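Local coordinates for glycerol dehydratase (Clostridium butyricum, PDB 1R9D), which probably dehydrates glycerol to 3-hydroxypropionaldehyde by B12-independent glycyl-radical chemistry, and is captured here in its glycerol-bound form, at residues 563-567 against 568-572; 482-485 against 486-490; 613-616 against 617-620. All blocks are in the same frame, centred on the assembly; numbering follows the deposited sequence.

Contact 1: residues 563-567 against 568-572; sequences VKKIV and FDENK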
# COMPACT_ATOMS: atom_id res chain seq x y z
N VAL A 563 13.47 -48.31 -4.67
CA VAL A 563 12.86 -48.32 -6.00
C VAL A 563 13.91 -48.69 -7.05
O VAL A 563 13.67 -49.55 -7.90
CB VAL A 563 12.26 -46.92 -6.34
CG1 VAL A 563 11.88 -46.85 -7.81
CG2 VAL A 563 11.03 -46.68 -5.48
N LYS A 564 15.07 -48.05 -6.98
CA LYS A 564 16.15 -48.31 -7.93
C LYS A 564 16.66 -49.75 -7.91
O LYS A 564 16.86 -50.35 -8.97
CB LYS A 564 17.32 -47.36 -7.66
CG LYS A 564 18.52 -47.61 -8.57
CD LYS A 564 19.70 -46.72 -8.20
CE LYS A 564 20.94 -47.09 -9.00
NZ LYS A 564 21.44 -48.46 -8.64
N LYS A 565 16.88 -50.29 -6.72
CA LYS A 565 17.40 -51.65 -6.56
C LYS A 565 16.39 -52.78 -6.74
O LYS A 565 16.58 -53.67 -7.56
CB LYS A 565 18.04 -51.82 -5.19
CG LYS A 565 19.33 -51.04 -4.98
CD LYS A 565 19.91 -51.32 -3.60
CE LYS A 565 20.25 -52.80 -3.41
NZ LYS A 565 21.47 -53.20 -4.19
N ILE A 566 15.32 -52.74 -5.95
CA ILE A 566 14.30 -53.77 -5.99
C ILE A 566 13.47 -53.81 -7.26
O ILE A 566 13.10 -54.88 -7.74
CB ILE A 566 13.35 -53.65 -4.78
CG1 ILE A 566 14.15 -53.64 -3.47
CG2 ILE A 566 12.35 -54.80 -4.77
CD1 ILE A 566 15.01 -54.87 -3.27
N VAL A 567 13.18 -52.64 -7.83
CA VAL A 567 12.36 -52.58 -9.03
C VAL A 567 13.13 -52.52 -10.35
O VAL A 567 12.95 -53.38 -11.21
CB VAL A 567 11.39 -51.38 -8.99
CG1 VAL A 567 10.55 -51.34 -10.25
CG2 VAL A 567 10.49 -51.49 -7.77
N PHE A 568 13.98 -51.52 -10.52
CA PHE A 568 14.70 -51.38 -11.78
C PHE A 568 16.00 -52.16 -11.97
O PHE A 568 16.30 -52.57 -13.08
CB PHE A 568 14.95 -49.90 -12.08
CG PHE A 568 13.69 -49.09 -12.23
CD1 PHE A 568 13.23 -48.29 -11.19
CD2 PHE A 568 12.94 -49.18 -13.40
CE1 PHE A 568 12.04 -47.58 -11.31
CE2 PHE A 568 11.74 -48.47 -13.53
CZ PHE A 568 11.29 -47.67 -12.48
N ASP A 569 16.77 -52.37 -10.90
CA ASP A 569 18.02 -53.10 -11.05
C ASP A 569 17.86 -54.62 -10.97
O ASP A 569 18.33 -55.34 -11.85
CB ASP A 569 19.05 -52.67 -10.00
CG ASP A 569 19.51 -51.24 -10.18
OD1 ASP A 569 19.53 -50.75 -11.33
OD2 ASP A 569 19.88 -50.61 -9.16
N GLU A 570 17.19 -55.09 -9.93
CA GLU A 570 17.01 -56.53 -9.72
C GLU A 570 15.71 -57.09 -10.27
O GLU A 570 15.55 -58.31 -10.37
CB GLU A 570 17.13 -56.85 -8.23
CG GLU A 570 18.33 -56.20 -7.57
CD GLU A 570 18.47 -56.56 -6.10
OE1 GLU A 570 17.43 -56.62 -5.40
OE2 GLU A 570 19.61 -56.76 -5.65
N ASN A 571 14.77 -56.21 -10.60
CA ASN A 571 13.48 -56.63 -11.14
C ASN A 571 12.77 -57.65 -10.26
O ASN A 571 12.14 -58.58 -10.77
CB ASN A 571 13.67 -57.23 -12.54
CG ASN A 571 14.30 -56.26 -13.51
OD1 ASN A 571 13.78 -55.16 -13.74
ND2 ASN A 571 15.43 -56.65 -14.10
N LYS A 572 12.87 -57.49 -8.94
CA LYS A 572 12.21 -58.41 -8.02
C LYS A 572 10.69 -58.28 -8.12
O LYS A 572 9.97 -59.26 -7.98
CB LYS A 572 12.65 -58.14 -6.58
CG LYS A 572 14.08 -58.56 -6.28
CD LYS A 572 14.27 -60.05 -6.53
CE LYS A 572 15.67 -60.51 -6.15
NZ LYS A 572 15.89 -60.41 -4.69
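The ring of Phe-568 is overlapped by the methyl CG1 of the preceding residue, Val-567, which sits almost over its centre: CG1 is 4.1 Å from the ring centroid and only 8° off the ring normal, a CH-pi contact over the face. A chi1 of -180° sets this methyl beside its own carbonyl carbon, on the side where the chain continues into Phe-568. A second valine reaches the ring from one turn earlier, Val-563 CG1 lying 3.6 Å from Phe-568 CE1, and the two side chains run alongside in the same direction.

The backbone beneath is wound more widely than an ordinary alpha helix, with i to i+5 bonds of pi type. Val-563 O takes Phe-568 N at 3.3 Å as well as Val-567 N, and Lys-565 O takes Glu-570 N at 2.8 Å. Asp-569 N likewise binds Lys-564 O, and the side chains of this pair follow the same spacing in a salt bridge, Lys-564 NZ meeting the syn lone pair of Asp-569 OD2 at 2.7 Å. The lysine chain is extended until its last torsion, where chi4 of -66° folds the ammonium back to the carboxylate. The helix then runs out. Asn-571 has left helical geometry with positive phi, and Lys-572 N, six residues on, bonds to Ile-566 O at 2.9 Å, while Ile-566 CG2 packs on Lys-572 CB.

This is therefore the C-terminal end of helix 553-569. Phe-484 of helix 484-516 touches Val-563, Lys-564 and Phe-568; Val-567 packs on Pro-575 and Leu-578 of helix 575-583, and Ile-566 on Leu-595 of helix 590-597.

Contact 2: residues 482-485 against 486-490; sequences KSFD and EFMKA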
# COMPACT_ATOMS: atom_id res chain seq x y z
N LYS A 482 10.59 -47.81 -17.43
CA LYS A 482 11.54 -48.89 -17.65
C LYS A 482 12.91 -48.59 -17.03
O LYS A 482 13.77 -49.47 -17.00
CB LYS A 482 11.70 -49.15 -19.15
CG LYS A 482 10.41 -49.54 -19.84
CD LYS A 482 10.62 -49.71 -21.34
CE LYS A 482 9.30 -50.02 -22.05
NZ LYS A 482 9.48 -50.08 -23.53
N SER A 483 13.09 -47.37 -16.54
CA SER A 483 14.37 -46.99 -15.93
C SER A 483 14.19 -46.10 -14.72
O SER A 483 13.20 -45.38 -14.59
CB SER A 483 15.24 -46.27 -16.95
OG SER A 483 14.72 -44.98 -17.22
N PHE A 484 15.18 -46.13 -13.83
CA PHE A 484 15.14 -45.31 -12.63
C PHE A 484 15.28 -43.84 -13.02
O PHE A 484 14.82 -42.95 -12.30
CB PHE A 484 16.28 -45.72 -11.69
CG PHE A 484 16.28 -44.99 -10.38
CD1 PHE A 484 15.20 -45.09 -9.51
CD2 PHE A 484 17.35 -44.19 -10.01
CE1 PHE A 484 15.19 -44.41 -8.30
CE2 PHE A 484 17.35 -43.50 -8.80
CZ PHE A 484 16.27 -43.62 -7.94
N ASP A 485 15.91 -43.59 -14.16
CA ASP A 485 16.10 -42.23 -14.65
C ASP A 485 14.74 -41.58 -14.93
O ASP A 485 14.56 -40.38 -14.69
CB ASP A 485 16.93 -42.23 -15.94
CG ASP A 485 18.26 -42.92 -15.76
OD1 ASP A 485 18.28 -44.15 -15.50
OD2 ASP A 485 19.30 -42.24 -15.89
N GLU A 486 13.80 -42.37 -15.44
CA GLU A 486 12.46 -41.87 -15.74
C GLU A 486 11.75 -41.55 -14.43
O GLU A 486 10.93 -40.64 -14.36
CB GLU A 486 11.65 -42.91 -16.50
CG GLU A 486 12.16 -43.25 -17.89
CD GLU A 486 11.30 -44.30 -18.57
OE1 GLU A 486 11.12 -45.39 -17.98
OE2 GLU A 486 10.80 -44.04 -19.68
N PHE A 487 12.08 -42.32 -13.39
CA PHE A 487 11.48 -42.12 -12.08
C PHE A 487 11.96 -40.79 -11.49
O PHE A 487 11.16 -40.00 -11.01
CB PHE A 487 11.87 -43.26 -11.14
CG PHE A 487 11.17 -43.21 -9.82
CD1 PHE A 487 9.86 -43.66 -9.70
CD2 PHE A 487 11.79 -42.67 -8.71
CE1 PHE A 487 9.18 -43.58 -8.48
CE2 PHE A 487 11.13 -42.58 -7.48
CZ PHE A 487 9.82 -43.04 -7.37
N MET A 488 13.27 -40.57 -11.52
CA MET A 488 13.83 -39.34 -10.98
C MET A 488 13.34 -38.11 -11.73
O MET A 488 13.24 -37.02 -11.15
CB MET A 488 15.36 -39.39 -11.02
CG MET A 488 15.98 -40.34 -10.00
SD MET A 488 15.45 -40.01 -8.30
CE MET A 488 16.36 -38.49 -7.94
N LYS A 489 13.02 -38.27 -13.01
CA LYS A 489 12.52 -37.14 -13.80
C LYS A 489 11.11 -36.78 -13.36
O LYS A 489 10.76 -35.60 -13.29
CB LYS A 489 12.52 -37.49 -15.29
CG LYS A 489 13.91 -37.61 -15.87
CD LYS A 489 13.89 -37.80 -17.37
CE LYS A 489 15.31 -37.88 -17.93
NZ LYS A 489 15.32 -38.12 -19.40
N ALA A 490 10.31 -37.80 -13.06
CA ALA A 490 8.94 -37.58 -12.60
C ALA A 490 8.97 -36.97 -11.20
O ALA A 490 8.18 -36.09 -10.87
CB ALA A 490 8.18 -38.90 -12.59
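A capping box opens helix 484-516, with Ser-483 at the N-cap and Glu-486 three residues on. Ser-483 OG accepts the amide Glu-486 N at 3.3 Å; chi1 of 71° places the hydroxyl between its own N and carbonyl carbon, facing the first turn. In return Glu-486 OE1 accepts Ser-483 N at 3.1 Å, on the anti side and well out of the carboxylate plane. The same oxygen also faces the amide Lys-482 N in a hydrogen bond modelled at 2.5 Å, a length shorter than normal and therefore doubtful. The partly positive N-H groups, together with the helix start, would be expected to keep the carboxylate ionised.

Beyond the cap, Phe-484 has chi1 of -176°, which sets CG beside the carbonyl carbon and brings the ring to the side chains three and four residues on. Met-488 CG lies over one face in a CH-pi contact, 4.1 Å from the ring centroid, and the bent methionine chain carries SD to 3.7 Å from Phe-484 CZ, an oblique Met-aromatic contact. Phe-487 lies nearly parallel to Phe-484, the planes at 14°, but the rings are displaced, so that one hardly covers the other; they meet mainly where Phe-484 CE1 is 3.8 Å from Phe-487 CD2.

Phe-487 and Met-488 pack on Leu-560 of helix 553-569, Phe-487 also on Thr-460 and Ile-461 of helix 453-461, and Phe-484 on Leu-612 of helix 607-624.

Contact 3: residues 613-616 against 617-620; sequences AREG and ALVY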
# COMPACT_ATOMS: atom_id res chain seq x y z
N ALA A 613 20.09 -40.18 -0.84
CA ALA A 613 19.48 -39.30 0.16
C ALA A 613 19.97 -37.91 -0.23
O ALA A 613 19.21 -36.94 -0.23
CB ALA A 613 19.96 -39.66 1.56
N ARG A 614 21.25 -37.82 -0.58
CA ARG A 614 21.85 -36.55 -0.99
C ARG A 614 21.16 -35.97 -2.22
O ARG A 614 20.72 -34.82 -2.22
CB ARG A 614 23.35 -36.74 -1.30
CG ARG A 614 24.02 -35.49 -1.86
CD ARG A 614 25.44 -35.80 -2.34
NE ARG A 614 26.03 -34.69 -3.07
CZ ARG A 614 26.69 -33.68 -2.52
NH1 ARG A 614 26.86 -33.64 -1.20
NH2 ARG A 614 27.19 -32.72 -3.28
N GLU A 615 21.06 -36.78 -3.27
CA GLU A 615 20.43 -36.31 -4.50
C GLU A 615 18.94 -36.03 -4.31
O GLU A 615 18.41 -35.07 -4.87
CB GLU A 615 20.63 -37.34 -5.61
CG GLU A 615 20.06 -36.93 -6.97
CD GLU A 615 20.55 -35.57 -7.44
OE1 GLU A 615 21.70 -35.19 -7.11
OE2 GLU A 615 19.79 -34.88 -8.16
N GLY A 616 18.27 -36.85 -3.51
CA GLY A 616 16.85 -36.63 -3.26
C GLY A 616 16.60 -35.28 -2.61
O GLY A 616 15.66 -34.57 -2.99
N ALA A 617 17.44 -34.94 -1.64
CA ALA A 617 17.32 -33.66 -0.94
C ALA A 617 17.72 -32.51 -1.84
O ALA A 617 17.14 -31.42 -1.77
CB ALA A 617 18.18 -33.67 0.31
N LEU A 618 18.72 -32.74 -2.69
CA LEU A 618 19.19 -31.71 -3.61
C LEU A 618 18.14 -31.29 -4.62
O LEU A 618 18.13 -30.15 -5.06
CB LEU A 618 20.45 -32.18 -4.34
CG LEU A 618 21.76 -31.93 -3.58
CD1 LEU A 618 22.92 -32.68 -4.25
CD2 LEU A 618 22.04 -30.43 -3.55
N VAL A 619 17.26 -32.22 -5.01
CA VAL A 619 16.21 -31.88 -5.96
C VAL A 619 15.32 -30.81 -5.32
O VAL A 619 14.94 -29.83 -5.97
CB VAL A 619 15.36 -33.12 -6.32
CG1 VAL A 619 14.16 -32.71 -7.17
CG2 VAL A 619 16.24 -34.12 -7.08
N TYR A 620 15.00 -30.99 -4.05
CA TYR A 620 14.20 -30.02 -3.32
C TYR A 620 14.97 -28.69 -3.20
O TYR A 620 14.45 -27.62 -3.52
CB TYR A 620 13.90 -30.54 -1.91
CG TYR A 620 13.31 -29.49 -0.99
CD1 TYR A 620 11.99 -29.06 -1.15
CD2 TYR A 620 14.08 -28.90 0.01
CE1 TYR A 620 11.45 -28.07 -0.33
CE2 TYR A 620 13.54 -27.91 0.84
CZ TYR A 620 12.23 -27.50 0.66
OH TYR A 620 11.68 -26.53 1.47
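Leu-618 starts against the backbone of the previous turn, its CB 3.4 Å from Arg-614 O. CG stays equally close to that carbonyl oxygen, which also accepts Leu-618 N at 2.9 Å, so both carbons crowd the oxygen that takes the leucine's own amide. At the tip, CD1 is still 3.7 Å from Arg-614 O and also reaches side chains: it is 3.8 Å from Arg-614 CG, and the arginine, extended from CG to NE, runs alongside the leucine. Glu-615 approaches the same methyl from across, at about a right angle, with OE1 4.0 Å from Leu-618 CD1. The leucine also packs on loop residues Asp-691 and Ile-694.

The glutamate also touches Val-619. A chi2 of 53° bends its chain, leaving OE2 3.8 Å from Val-619 CG2, a methyl that also rests 3.2 Å from Glu-615 O. OE2 has its charged partner further along the helix, in a salt bridge with Arg-622, and Arg-614 NH1 is hydrogen-bonded to Lys-689 O.

All of this belongs to the regular alpha-helical middle of helix 607-624. Buried Gly-616 presents only backbone, and its carbonyl accepts a hydrogen bond from Tyr-491 OH of helix 484-516. Against that same helix, Val-619 packs on Tyr-491 and Met-495, and Tyr-620 on Met-495 and Met-502. The ring of Tyr-620 meets Phe-451 of strand 449-452, which brings the helix up to the sheet containing strands 449-452 and 543-551.

How the contacts relate
Along the chain contact 2 comes first, then contact 1, then contact 3, each on its own helix: 484-516, 553-569 and 607-624. Contacts 1 and 2 are direct neighbours, their centres about 12 Å apart, with the Phe-568 ring laid against the backbone of Ser-483 and Phe-484; a helix end thus packs on a helix start. Contact 2 reaches contact 3, their centres about 15 Å apart, through Met-488 and Glu-615, whereas contacts 1 and 3 do not touch. The first two lie towards the periphery of the chain. Contact 3 lies deeper, where the Tyr-620 side chain is about 12 Å from bound glycerol. Helix 484-516 therefore joins a peripheral helix end to the buried helix nearer the glycerol.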